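Local atomic coordinates of dihydrodipicolinate synthase (Agrobacterium tumefaciens, PDB entry 3B4U), a protein that probably condenses pyruvate with aspartate semialdehyde in the pathway of lysine biosynthesis. Residues V79-I84 with A88-E93; A124-I129 with G163-V168; L104-Y109 with V147-E152; F44-E49 with Y139-V144; S63-A68 with S73-G78. All coordinates share one frame; numbering follows the deposited sequence. Where two conformers were deposited one is given.

Contact 1: residues V79-I84 with A88-E93; sequences VLVDSI and ADQSAE. With MG (magnesium ion), chain C.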
# COMPACT_ATOMS: atom_id res chain seq x y z
N VAL B 79 -3.67 -1.17 11.05
CA VAL B 79 -4.45 -1.28 9.81
C VAL B 79 -3.74 -0.38 8.82
O VAL B 79 -3.64 0.82 9.02
CB VAL B 79 -5.93 -0.89 10.03
CG1 VAL B 79 -6.68 -0.89 8.71
CG2 VAL B 79 -6.60 -1.90 10.99
N LEU B 80 -3.21 -0.99 7.77
CA LEU B 80 -2.23 -0.43 6.85
C LEU B 80 -2.64 -0.64 5.42
O LEU B 80 -1.84 -0.97 4.58
CB LEU B 80 -0.85 -1.04 7.10
CG LEU B 80 -0.31 -1.04 8.53
CD1 LEU B 80 1.06 -1.73 8.58
CD2 LEU B 80 -0.20 0.38 9.11
N VAL B 81 -3.92 -0.48 5.12
CA VAL B 81 -4.49 -0.79 3.79
C VAL B 81 -4.95 0.47 3.06
O VAL B 81 -4.87 1.61 3.58
CB VAL B 81 -5.62 -1.82 3.90
CG1 VAL B 81 -5.05 -3.13 4.44
CG2 VAL B 81 -6.74 -1.28 4.76
N ASP B 82 -5.38 0.29 1.83
CA ASP B 82 -5.59 1.44 0.95
C ASP B 82 -7.03 1.69 0.58
O ASP B 82 -7.34 2.74 0.01
CB ASP B 82 -4.72 1.31 -0.30
CG ASP B 82 -3.28 1.01 0.09
OD1 ASP B 82 -2.79 1.71 1.01
OD2 ASP B 82 -2.68 0.09 -0.50
N SER B 83 -7.93 0.77 0.88
CA SER B 83 -9.33 0.93 0.55
C SER B 83 -10.13 1.19 1.80
O SER B 83 -9.83 0.70 2.90
CB SER B 83 -9.87 -0.32 -0.18
OG SER B 83 -9.85 -1.45 0.68
N ILE B 84 -11.22 1.93 1.61
CA ILE B 84 -12.17 2.19 2.67
C ILE B 84 -12.74 0.88 3.19
O ILE B 84 -12.85 0.69 4.41
CB ILE B 84 -13.29 3.13 2.13
CG1 ILE B 84 -12.71 4.54 1.88
CG2 ILE B 84 -14.48 3.17 3.10
CD1 ILE B 84 -13.52 5.36 0.88
N ALA B 88 -12.10 -0.37 6.99
CA ALA B 88 -13.23 -0.49 7.88
C ALA B 88 -13.43 -1.92 8.38
O ALA B 88 -13.71 -2.13 9.54
CB ALA B 88 -14.47 0.02 7.20
N ASP B 89 -13.27 -2.90 7.50
CA ASP B 89 -13.51 -4.28 7.88
C ASP B 89 -12.50 -4.72 8.93
O ASP B 89 -12.85 -5.31 9.94
CB ASP B 89 -13.45 -5.22 6.68
CG ASP B 89 -14.70 -5.17 5.81
OD1 ASP B 89 -15.71 -4.51 6.17
OD2 ASP B 89 -14.64 -5.80 4.73
N GLN B 90 -11.22 -4.40 8.71
CA GLN B 90 -10.17 -4.80 9.66
C GLN B 90 -10.38 -4.07 10.99
O GLN B 90 -10.24 -4.64 12.07
CB GLN B 90 -8.75 -4.51 9.11
CG GLN B 90 -8.36 -5.38 7.95
CD GLN B 90 -6.90 -5.17 7.54
OE1 GLN B 90 -6.13 -4.52 8.23
NE2 GLN B 90 -6.51 -5.78 6.43
N SER B 91 -10.70 -2.79 10.92
CA SER B 91 -10.93 -2.00 12.14
C SER B 91 -12.12 -2.54 12.92
O SER B 91 -12.04 -2.72 14.14
CB SER B 91 -11.15 -0.55 11.79
OG SER B 91 -10.01 0.06 11.21
N ALA B 92 -13.24 -2.76 12.23
CA ALA B 92 -14.44 -3.26 12.91
C ALA B 92 -14.21 -4.61 13.57
O ALA B 92 -14.67 -4.85 14.69
CB ALA B 92 -15.62 -3.32 11.92
N GLU B 93 -13.49 -5.49 12.92
CA GLU B 93 -13.23 -6.81 13.49
C GLU B 93 -12.45 -6.70 14.78
O GLU B 93 -12.79 -7.30 15.75
CB GLU B 93 -12.43 -7.66 12.52
CG GLU B 93 -13.19 -8.16 11.36
CD GLU B 93 -12.28 -8.79 10.32
OE1 GLU B 93 -11.32 -9.40 10.75
OE2 GLU B 93 -12.58 -8.68 9.14
MG MG C . -1.02 -1.04 0.18
O HOH W 1 -3.57 -3.84 7.65
O HOH W 2 -1.18 -0.16 2.02
O HOH W 3 0.42 0.42 -0.21
O HOH W 4 -2.47 -2.48 0.60

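Contact 2: residues A124-I129 with G163-V168; sequences AVFSKI and GIVTGV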
# COMPACT_ATOMS: atom_id res chain seq x y z
N ALA B 124 -15.10 8.30 5.53
CA ALA B 124 -15.77 7.15 4.92
C ALA B 124 -15.47 5.85 5.65
O ALA B 124 -16.35 5.02 5.83
CB ALA B 124 -15.37 7.04 3.46
N VAL B 125 -14.23 5.69 6.11
CA VAL B 125 -13.88 4.52 6.92
C VAL B 125 -14.71 4.49 8.20
O VAL B 125 -15.29 3.46 8.54
CB VAL B 125 -12.36 4.49 7.24
CG1 VAL B 125 -12.03 3.39 8.25
CG2 VAL B 125 -11.58 4.27 5.96
N PHE B 126 -14.79 5.61 8.90
CA PHE B 126 -15.52 5.66 10.16
C PHE B 126 -17.01 5.39 9.95
O PHE B 126 -17.62 4.65 10.74
CB PHE B 126 -15.30 7.00 10.86
CG PHE B 126 -13.86 7.33 11.14
CD1 PHE B 126 -12.87 6.34 11.25
CD2 PHE B 126 -13.48 8.64 11.26
CE1 PHE B 126 -11.56 6.67 11.44
CE2 PHE B 126 -12.17 8.98 11.46
CZ PHE B 126 -11.21 7.99 11.57
N SER B 127 -17.59 5.95 8.89
CA SER B 127 -19.00 5.70 8.57
C SER B 127 -19.24 4.23 8.30
O SER B 127 -20.27 3.68 8.71
CB SER B 127 -19.41 6.52 7.34
OG SER B 127 -20.77 6.25 7.01
N LYS B 128 -18.33 3.59 7.56
CA LYS B 128 -18.45 2.19 7.24
C LYS B 128 -18.29 1.29 8.46
O LYS B 128 -19.01 0.30 8.61
CB LYS B 128 -17.44 1.83 6.15
CG LYS B 128 -17.59 0.43 5.63
CD LYS B 128 -18.92 0.21 4.94
CE LYS B 128 -18.95 -1.13 4.21
NZ LYS B 128 -20.21 -1.25 3.41
N ILE B 129 -17.38 1.62 9.37
CA ILE B 129 -17.29 0.87 10.64
C ILE B 129 -18.63 0.94 11.36
O ILE B 129 -19.13 -0.08 11.88
CB ILE B 129 -16.17 1.41 11.54
CG1 ILE B 129 -14.78 1.18 10.92
CG2 ILE B 129 -16.23 0.75 12.93
CD1 ILE B 129 -13.71 1.95 11.58
N GLY B 163 -14.23 10.99 20.22
CA GLY B 163 -14.32 9.61 20.68
C GLY B 163 -13.98 8.55 19.65
O GLY B 163 -13.83 7.36 20.02
N ILE B 164 -13.94 8.93 18.37
CA ILE B 164 -13.54 8.00 17.32
C ILE B 164 -12.05 8.23 17.06
O ILE B 164 -11.25 7.31 17.17
CB ILE B 164 -14.40 8.15 16.06
CG1 ILE B 164 -15.88 7.80 16.35
CG2 ILE B 164 -13.82 7.25 14.96
CD1 ILE B 164 -16.79 8.26 15.25
N VAL B 165 -11.67 9.44 16.72
CA VAL B 165 -10.24 9.77 16.59
C VAL B 165 -9.76 10.20 17.98
O VAL B 165 -10.13 11.28 18.47
CB VAL B 165 -10.00 10.84 15.54
CG1 VAL B 165 -8.51 11.28 15.56
CG2 VAL B 165 -10.39 10.29 14.17
N THR B 166 -9.01 9.31 18.63
CA THR B 166 -8.61 9.48 20.00
C THR B 166 -7.12 9.76 20.18
O THR B 166 -6.69 10.02 21.30
CB THR B 166 -9.04 8.30 20.87
OG1 THR B 166 -8.35 7.13 20.42
CG2 THR B 166 -10.55 8.07 20.83
N GLY B 167 -6.35 9.73 19.10
CA GLY B 167 -4.93 9.96 19.24
C GLY B 167 -4.25 9.93 17.90
O GLY B 167 -4.87 9.72 16.85
N VAL B 168 -2.95 10.21 17.98
CA VAL B 168 -2.07 10.28 16.83
C VAL B 168 -0.79 9.55 17.19
O VAL B 168 -0.19 9.87 18.22
CB VAL B 168 -1.72 11.73 16.46
CG1 VAL B 168 -0.81 11.76 15.20
CG2 VAL B 168 -2.96 12.57 16.19

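Contact 3: residues L104-Y109 with V147-E152; sequences LAPPSY and VTLSVE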
# COMPACT_ATOMS: atom_id res chain seq x y z
N LEU B 104 -4.35 3.29 12.70
CA LEU B 104 -4.83 3.38 11.33
C LEU B 104 -3.97 4.30 10.49
O LEU B 104 -3.93 5.51 10.68
CB LEU B 104 -6.28 3.89 11.33
CG LEU B 104 -6.97 3.97 9.98
CD1 LEU B 104 -7.09 2.62 9.28
CD2 LEU B 104 -8.33 4.64 10.12
N ALA B 105 -3.30 3.70 9.51
CA ALA B 105 -2.56 4.47 8.54
C ALA B 105 -3.50 5.05 7.50
O ALA B 105 -4.51 4.45 7.17
CB ALA B 105 -1.49 3.61 7.85
N PRO B 106 -3.15 6.21 6.94
CA PRO B 106 -3.83 6.65 5.72
C PRO B 106 -3.49 5.68 4.58
O PRO B 106 -2.51 4.95 4.67
CB PRO B 106 -3.23 8.02 5.45
CG PRO B 106 -1.83 7.87 5.97
CD PRO B 106 -1.96 7.05 7.23
N PRO B 107 -4.30 5.68 3.53
CA PRO B 107 -4.00 4.88 2.37
C PRO B 107 -2.66 5.32 1.75
O PRO B 107 -2.32 6.51 1.78
CB PRO B 107 -5.20 5.15 1.47
CG PRO B 107 -5.65 6.55 1.85
CD PRO B 107 -5.45 6.57 3.31
N SER B 108 -1.91 4.38 1.18
CA SER B 108 -0.50 4.57 0.86
C SER B 108 -0.13 4.09 -0.54
O SER B 108 1.05 3.80 -0.79
CB SER B 108 0.37 3.91 1.94
OG SER B 108 0.21 2.50 2.01
N TYR B 109 -1.09 4.02 -1.44
CA TYR B 109 -0.81 3.71 -2.84
C TYR B 109 -0.69 5.00 -3.66
O TYR B 109 0.39 5.36 -4.13
CB TYR B 109 -1.86 2.73 -3.38
CG TYR B 109 -1.55 2.23 -4.78
CD1 TYR B 109 -0.73 1.12 -5.01
CD2 TYR B 109 -2.05 2.87 -5.89
CE1 TYR B 109 -0.48 0.68 -6.30
CE2 TYR B 109 -1.78 2.44 -7.18
CZ TYR B 109 -1.00 1.36 -7.38
OH TYR B 109 -0.72 0.90 -8.67
N VAL B 147 2.62 9.88 3.19
CA VAL B 147 1.40 10.63 3.48
C VAL B 147 1.55 11.24 4.87
O VAL B 147 1.63 10.58 5.88
CB VAL B 147 0.16 9.74 3.39
CG1 VAL B 147 -1.07 10.60 3.68
CG2 VAL B 147 0.07 9.05 2.03
N THR B 148 1.69 12.54 4.90
CA THR B 148 1.71 13.28 6.14
C THR B 148 0.30 13.57 6.59
O THR B 148 -0.54 13.93 5.80
CB THR B 148 2.48 14.58 5.94
OG1 THR B 148 3.85 14.27 5.61
CG2 THR B 148 2.46 15.44 7.19
N LEU B 149 0.07 13.44 7.89
CA LEU B 149 -1.17 13.89 8.51
C LEU B 149 -0.89 15.22 9.18
O LEU B 149 -0.29 15.29 10.25
CB LEU B 149 -1.69 12.84 9.50
CG LEU B 149 -1.83 11.41 8.98
CD1 LEU B 149 -2.36 10.50 10.08
CD2 LEU B 149 -2.68 11.35 7.74
N SER B 150 -1.31 16.29 8.54
CA SER B 150 -1.02 17.62 9.04
C SER B 150 -1.72 17.89 10.36
O SER B 150 -2.73 17.27 10.70
CB SER B 150 -1.43 18.67 8.02
OG SER B 150 -2.84 18.75 7.96
N VAL B 151 -1.18 18.85 11.11
CA VAL B 151 -1.84 19.30 12.33
C VAL B 151 -3.27 19.74 12.04
O VAL B 151 -4.20 19.42 12.77
CB VAL B 151 -1.03 20.42 13.02
CG1 VAL B 151 -1.78 20.98 14.22
CG2 VAL B 151 0.37 19.89 13.43
N GLU B 152 -3.45 20.43 10.92
CA GLU B 152 -4.76 20.91 10.51
C GLU B 152 -5.72 19.74 10.25
O GLU B 152 -6.88 19.76 10.67
CB GLU B 152 -4.59 21.80 9.28
CG GLU B 152 -3.87 23.12 9.56
CD GLU B 152 -2.30 23.10 9.65
OE1 GLU B 152 -1.54 22.11 9.41
OE2 GLU B 152 -1.79 24.19 9.97

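Contact 4: residues F44-E49 with Y139-V144; sequences FGTTGE and YNIPSV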
# COMPACT_ATOMS: atom_id res chain seq x y z
N PHE B 44 0.78 -6.03 14.03
CA PHE B 44 0.58 -5.70 12.63
C PHE B 44 0.89 -4.23 12.36
O PHE B 44 0.33 -3.66 11.42
CB PHE B 44 -0.84 -6.07 12.09
CG PHE B 44 -1.45 -7.30 12.71
CD1 PHE B 44 -0.83 -8.52 12.66
CD2 PHE B 44 -2.72 -7.21 13.29
CE1 PHE B 44 -1.42 -9.62 13.23
CE2 PHE B 44 -3.30 -8.36 13.84
CZ PHE B 44 -2.65 -9.53 13.80
N GLY B 45 1.78 -3.61 13.13
CA GLY B 45 2.29 -2.30 12.77
C GLY B 45 3.48 -2.43 11.84
O GLY B 45 3.80 -3.52 11.36
N THR B 46 4.18 -1.33 11.62
CA THR B 46 5.32 -1.32 10.73
C THR B 46 6.40 -2.31 11.20
O THR B 46 6.90 -3.11 10.42
CB THR B 46 5.87 0.10 10.63
OG1 THR B 46 4.84 0.98 10.15
CG2 THR B 46 7.08 0.19 9.72
N THR B 47 6.73 -2.26 12.49
CA THR B 47 7.75 -3.12 13.08
C THR B 47 7.34 -4.58 13.11
O THR B 47 8.16 -5.48 13.15
CB THR B 47 8.14 -2.61 14.48
OG1 THR B 47 8.44 -1.21 14.39
CG2 THR B 47 9.36 -3.35 15.02
N GLY B 48 6.03 -4.80 13.10
CA GLY B 48 5.43 -6.12 12.96
C GLY B 48 5.33 -6.60 11.54
O GLY B 48 4.73 -7.65 11.33
N GLU B 49 5.84 -5.87 10.56
CA GLU B 49 5.69 -6.27 9.18
C GLU B 49 4.22 -6.48 8.85
O GLU B 49 3.84 -7.34 8.06
CB GLU B 49 6.53 -7.51 8.84
CG GLU B 49 8.01 -7.25 8.99
CD GLU B 49 8.81 -8.53 8.99
OE1 GLU B 49 8.99 -9.11 7.89
OE2 GLU B 49 9.29 -8.93 10.08
N TYR B 139 -2.13 7.29 12.09
CA TYR B 139 -0.68 6.96 12.04
C TYR B 139 0.04 7.86 11.05
O TYR B 139 -0.17 7.77 9.84
CB TYR B 139 -0.55 5.48 11.64
CG TYR B 139 0.80 4.84 11.81
CD1 TYR B 139 1.86 5.41 12.51
CD2 TYR B 139 1.00 3.57 11.27
CE1 TYR B 139 3.07 4.71 12.67
CE2 TYR B 139 2.17 2.86 11.46
CZ TYR B 139 3.20 3.45 12.17
OH TYR B 139 4.38 2.75 12.29
N ASN B 140 0.87 8.74 11.59
CA ASN B 140 1.65 9.68 10.81
C ASN B 140 3.08 9.19 10.68
O ASN B 140 3.92 9.39 11.56
CB ASN B 140 1.64 11.06 11.49
CG ASN B 140 2.30 12.12 10.65
OD1 ASN B 140 2.04 12.22 9.48
ND2 ASN B 140 3.15 12.95 11.27
N ILE B 141 3.35 8.52 9.57
CA ILE B 141 4.68 7.94 9.31
C ILE B 141 5.08 8.21 7.87
O ILE B 141 5.23 7.31 7.03
CB ILE B 141 4.76 6.47 9.76
CG1 ILE B 141 6.21 5.97 9.67
CG2 ILE B 141 3.76 5.56 9.04
CD1 ILE B 141 6.45 4.65 10.33
N PRO B 142 5.26 9.49 7.54
CA PRO B 142 5.47 9.85 6.13
C PRO B 142 6.73 9.26 5.51
O PRO B 142 6.79 9.10 4.30
CB PRO B 142 5.51 11.39 6.18
CG PRO B 142 5.79 11.73 7.58
CD PRO B 142 5.14 10.68 8.40
N SER B 143 7.73 8.92 6.29
CA SER B 143 8.92 8.26 5.73
C SER B 143 8.62 6.90 5.14
O SER B 143 9.44 6.38 4.38
CB SER B 143 9.97 8.08 6.81
OG SER B 143 9.55 7.28 7.89
N VAL B 144 7.49 6.30 5.50
CA VAL B 144 7.08 5.00 4.99
C VAL B 144 5.90 5.19 4.03
O VAL B 144 5.94 4.73 2.88
CB VAL B 144 6.75 4.04 6.12
CG1 VAL B 144 6.23 2.71 5.55
CG2 VAL B 144 7.97 3.79 7.01
O HOH W 5 3.76 0.56 14.00

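Contact 5: residues S63-A68 with S73-G78; sequences SSFIAA and SRIVTG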
# COMPACT_ATOMS: atom_id res chain seq x y z
N SER B 63 -7.27 -14.01 16.79
CA SER B 63 -8.05 -15.04 17.47
C SER B 63 -7.16 -15.86 18.40
O SER B 63 -7.55 -16.18 19.53
CB SER B 63 -8.71 -15.92 16.41
OG SER B 63 -9.47 -16.94 17.02
N SER B 64 -5.98 -16.24 17.95
CA SER B 64 -5.06 -17.01 18.79
C SER B 64 -4.57 -16.23 20.00
O SER B 64 -4.46 -16.79 21.10
CB SER B 64 -3.87 -17.49 17.97
OG SER B 64 -4.26 -18.43 16.99
N PHE B 65 -4.30 -14.93 19.82
CA PHE B 65 -3.91 -14.10 20.98
C PHE B 65 -4.99 -14.11 22.03
O PHE B 65 -4.71 -14.24 23.24
CB PHE B 65 -3.67 -12.65 20.52
CG PHE B 65 -2.22 -12.31 20.28
CD1 PHE B 65 -1.53 -12.84 19.20
CD2 PHE B 65 -1.54 -11.45 21.15
CE1 PHE B 65 -0.18 -12.53 19.03
CE2 PHE B 65 -0.20 -11.16 20.98
CZ PHE B 65 0.48 -11.70 19.92
N ILE B 66 -6.24 -13.95 21.59
CA ILE B 66 -7.36 -13.87 22.52
C ILE B 66 -7.60 -15.23 23.19
O ILE B 66 -7.81 -15.30 24.40
CB ILE B 66 -8.59 -13.29 21.81
CG1 ILE B 66 -8.28 -11.82 21.46
CG2 ILE B 66 -9.83 -13.40 22.69
CD1 ILE B 66 -9.31 -11.12 20.59
N ALA B 67 -7.50 -16.32 22.43
CA ALA B 67 -7.65 -17.66 23.02
C ALA B 67 -6.54 -17.96 24.02
O ALA B 67 -6.77 -18.67 25.00
CB ALA B 67 -7.68 -18.71 21.93
N ALA B 68 -5.35 -17.38 23.82
CA ALA B 68 -4.20 -17.55 24.70
C ALA B 68 -4.33 -16.67 25.96
O ALA B 68 -3.44 -16.66 26.80
CB ALA B 68 -2.91 -17.25 23.97
N SER B 73 -8.12 -5.62 25.63
CA SER B 73 -7.77 -4.26 26.00
C SER B 73 -6.29 -3.98 26.12
O SER B 73 -5.89 -2.83 26.29
CB SER B 73 -8.48 -3.89 27.29
OG SER B 73 -8.05 -4.70 28.36
N ARG B 74 -5.46 -5.02 26.02
CA ARG B 74 -4.02 -4.87 25.93
C ARG B 74 -3.49 -5.11 24.52
O ARG B 74 -2.29 -5.23 24.35
CB ARG B 74 -3.33 -5.78 26.94
CG ARG B 74 -3.60 -5.32 28.38
CD ARG B 74 -2.79 -6.08 29.37
NE ARG B 74 -3.11 -5.65 30.72
CZ ARG B 74 -3.68 -6.39 31.68
NH1 ARG B 74 -4.04 -7.68 31.51
NH2 ARG B 74 -3.86 -5.82 32.85
N ILE B 75 -4.38 -5.09 23.52
CA ILE B 75 -4.00 -5.30 22.13
C ILE B 75 -4.44 -4.11 21.31
O ILE B 75 -5.59 -3.67 21.36
CB ILE B 75 -4.65 -6.57 21.56
CG1 ILE B 75 -4.21 -7.79 22.35
CG2 ILE B 75 -4.31 -6.74 20.07
CD1 ILE B 75 -4.94 -9.08 21.98
N VAL B 76 -3.51 -3.56 20.54
CA VAL B 76 -3.75 -2.56 19.50
C VAL B 76 -3.50 -3.24 18.17
O VAL B 76 -2.55 -4.01 18.06
CB VAL B 76 -2.80 -1.35 19.69
CG1 VAL B 76 -2.94 -0.32 18.58
CG2 VAL B 76 -3.02 -0.71 21.07
N THR B 77 -4.33 -3.01 17.15
CA THR B 77 -4.08 -3.58 15.84
C THR B 77 -3.78 -2.52 14.81
O THR B 77 -4.58 -1.59 14.60
CB THR B 77 -5.26 -4.44 15.37
OG1 THR B 77 -6.44 -3.65 15.30
CG2 THR B 77 -5.52 -5.58 16.30
N GLY B 78 -2.67 -2.67 14.10
CA GLY B 78 -2.37 -1.83 12.95
C GLY B 78 -3.23 -2.19 11.76
O GLY B 78 -3.48 -3.36 11.51

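Contact 1: residues V79-I84 with A88-E93
Q90 lays its side-chain amide against two valines, V79 and V81, and reaches the backbone of the same loop through a single water. The loop is a beta-alpha connection of the TIM barrel. It runs from strand 75-79 into helix 84-96, and Q90 comes back to it from that helix. The Q90 chain is extended beyond CG (chi2 -173°), which carries the amide along the valines. Its OE1 lies 3.7 Å from V79 CG1, and its NE2 lies 3.6 Å from V81 CG1. The V79 and Q90 side chains run antiparallel, the V79 methyls lying against Q90 CB and OE1. Water 1 receives the N-H of L80 and donates to Q90 OE1, 2.7 Å away. This satisfies a backbone N-H just past the end of the strand. S91 adds a lighter touch, its OG beside V79 CG2. That hydroxyl is bonded to A87 O.

D82, at the far side of the loop, takes no part in this packing but binds the magnesium ion. OD2 is 2.1 Å from the metal, and waters 2, 3 and 4 are also ligands. D82 OD2 of the second subunit binds the same ion, so the metal joins two subunits. D82 OD1 is held by S108 N, which helps to fix the carboxylate. S83 is the N-cap of the helix, its OG capping D86 N. The first helical turn is then closed by A88 N donating to I84 O, at 2.9 Å and an N-H...O angle of 163°.

Contact 2: residues A124-I129 with G163-V168
This is a small apolar contact in the layer between the helices and the strands of the TIM barrel. It joins F126 on helix 115-129 to I164, just before strand 165-170, and V165, its first residue. F126 accounts for about half of the buried surface. I164 CG2 sits over one face of its ring in a CH-pi contact, 3.9 Å from the ring centroid and only 12° off the ring normal. The methyl is therefore above the middle of the ring. I164 puts it there with CG2 opposite the backbone N, while CG1 lies on the N side (chi1 -63°). V165 meets the far end of the same ring. Its CG2 is 3.5 Å from F126 CE2 and 3.6 Å from F126 CZ, and it approaches obliquely. V165 lies roughly perpendicular to the phenylalanine side chain. The two aliphatic neighbours thus hold different parts of the phenyl group, I164 its centre and V165 its outer rim.

F161 packs edge-to-face with F126, and I136 of strand 136-140 touches both F126 and I164. V165 turns to L157 of helix 151-160. Nearby on helix 115-129, I129 rests on A88 and S91 of helix 84-96.

Contact 3: residues L104-Y109 with V147-E152
P106 and V147 lie side by side and run antiparallel, touching along their flanks. The closest pair is P106 CG and V147 CG1, at 3.6 Å. P106 CB also reaches V147 CG1, at 3.8 Å, so the methyl spans the outer part of the ring. V147 splits its two methyls between two prolines. With chi1 at -179°, CG1 stands opposite the backbone N and faces P106. CG2 turns instead to the backbone of P107, 3.5 Å from P107 O in van der Waals contact. L149 comes to the same proline as CG1 with one branch, its CD2 lying 4.0 Å from P106 CG. V147 and L149 both direct their CB atoms at the proline loop, while T148 between them points away. This alternation is that of an extended chain.

All the touching residues are buried. L118 of helix 115-129 packs on both P106 and V147, and V138 of strand 136-140 packs on L149. N140 OD1 accepts a hydrogen bond from L149 N and ties that chain to the barrel. Y109, beyond the prolines, reaches V144 of the second subunit. The contact thus joins two loops that follow the barrel strands 101-104 and 136-140, at the C-terminal end of a TIM barrel, where enzymes of this fold carry their active sites.

Contact 4: residues F44-E49 with Y139-V144
A threonine-tyrosine pair at the mouth of the TIM barrel makes this contact, and it matches part of the hydroxyl triad known from dihydrodipicolinate synthases. T46 lies in the loop after strand 40-43, and Y139 near the end of strand 136-140. Their hydroxyls share a hydrogen bond, T46 OG1 to Y139 OH at 2.8 Å, and either could donate. OG1 comes in at the edge of the tyrosine ring, near its plane. T46 places it there with OG1 on the side of its own backbone N (chi1 -59°). That N-H points to water 5, 3.1 Å from T46 N. The same water is 2.8 Å from Y139 OH. A direct bond and a water bridge therefore link the two residues, and both fix the position of the phenol oxygen. I141 steadies the ring from one face, with CG2 3.7 Å above the plane and over its centre. I141 CD1 also approaches T46 OG1, at 4.0 Å.

T46 opens a type I turn closed by E49 N donating to T46 O. E49 itself forms a salt bridge to K251. T46 OG1 has a second partner, Y109 OH of the second subunit. Three hydroxyls from two chains are thus bonded in a row, an arrangement consistent with the proton relay proposed for related enzymes, and one that would need both subunits.

Contact 5: residues S63-A68 with S73-G78
The ring of F65 meets I75 CD1 obliquely, and the nearest atom of the phenylalanine is not in the ring at all. It is CB, 4.1 Å from I75 CD1. The F65 side chain also touches I27 and A30 of helix 23-35 and L43 of strand 40-43. I66 follows on the next position of the helix. Its CG1 stands 4.4 Å from the same I75 CD1, a looser touch than that of F65. One methyl therefore serves both helix residues. I75 sends it out by an extended side chain, with CG1 beside the backbone N (chi1 -60°) and CD1 continuing straight on (chi2 173°). The contact is small and wholly apolar, burying 96 Å² in all.

The nearest backbones are those of F65 and I75, with CA atoms 8.9 Å apart, so the side chains fill the distance between helix and strand. I70, in the short turn between them, packs on both F65 and I75. Helix 57-67 covers strand 75-79 here, as expected of the beta-alpha-beta crossover formed by strand 40-43, helix 57-67 and strand 75-79 in the TIM barrel.

Contacts 1, 3 and 4 gather at the C-terminal end of the barrel, and each touches the second subunit. The centres of contacts 3 and 4 are about 11 Å apart, and L104 pairs with Y139 between their strands. Contact 1 joins contact 3 through V79 O and A105 N, a probable hydrogen bond of 2.9 Å. It meets contact 4 where L80 packs on F44, G45 and Y139. The magnesium is about 8 Å from the side chain of P107 and about 12 Å from that of T46. Contact 2 touches contact 1, with A88 CB 3.5 Å from K128 CG and centres about 11 Å apart. Contacts 2 and 5 reach the same sheet without touching.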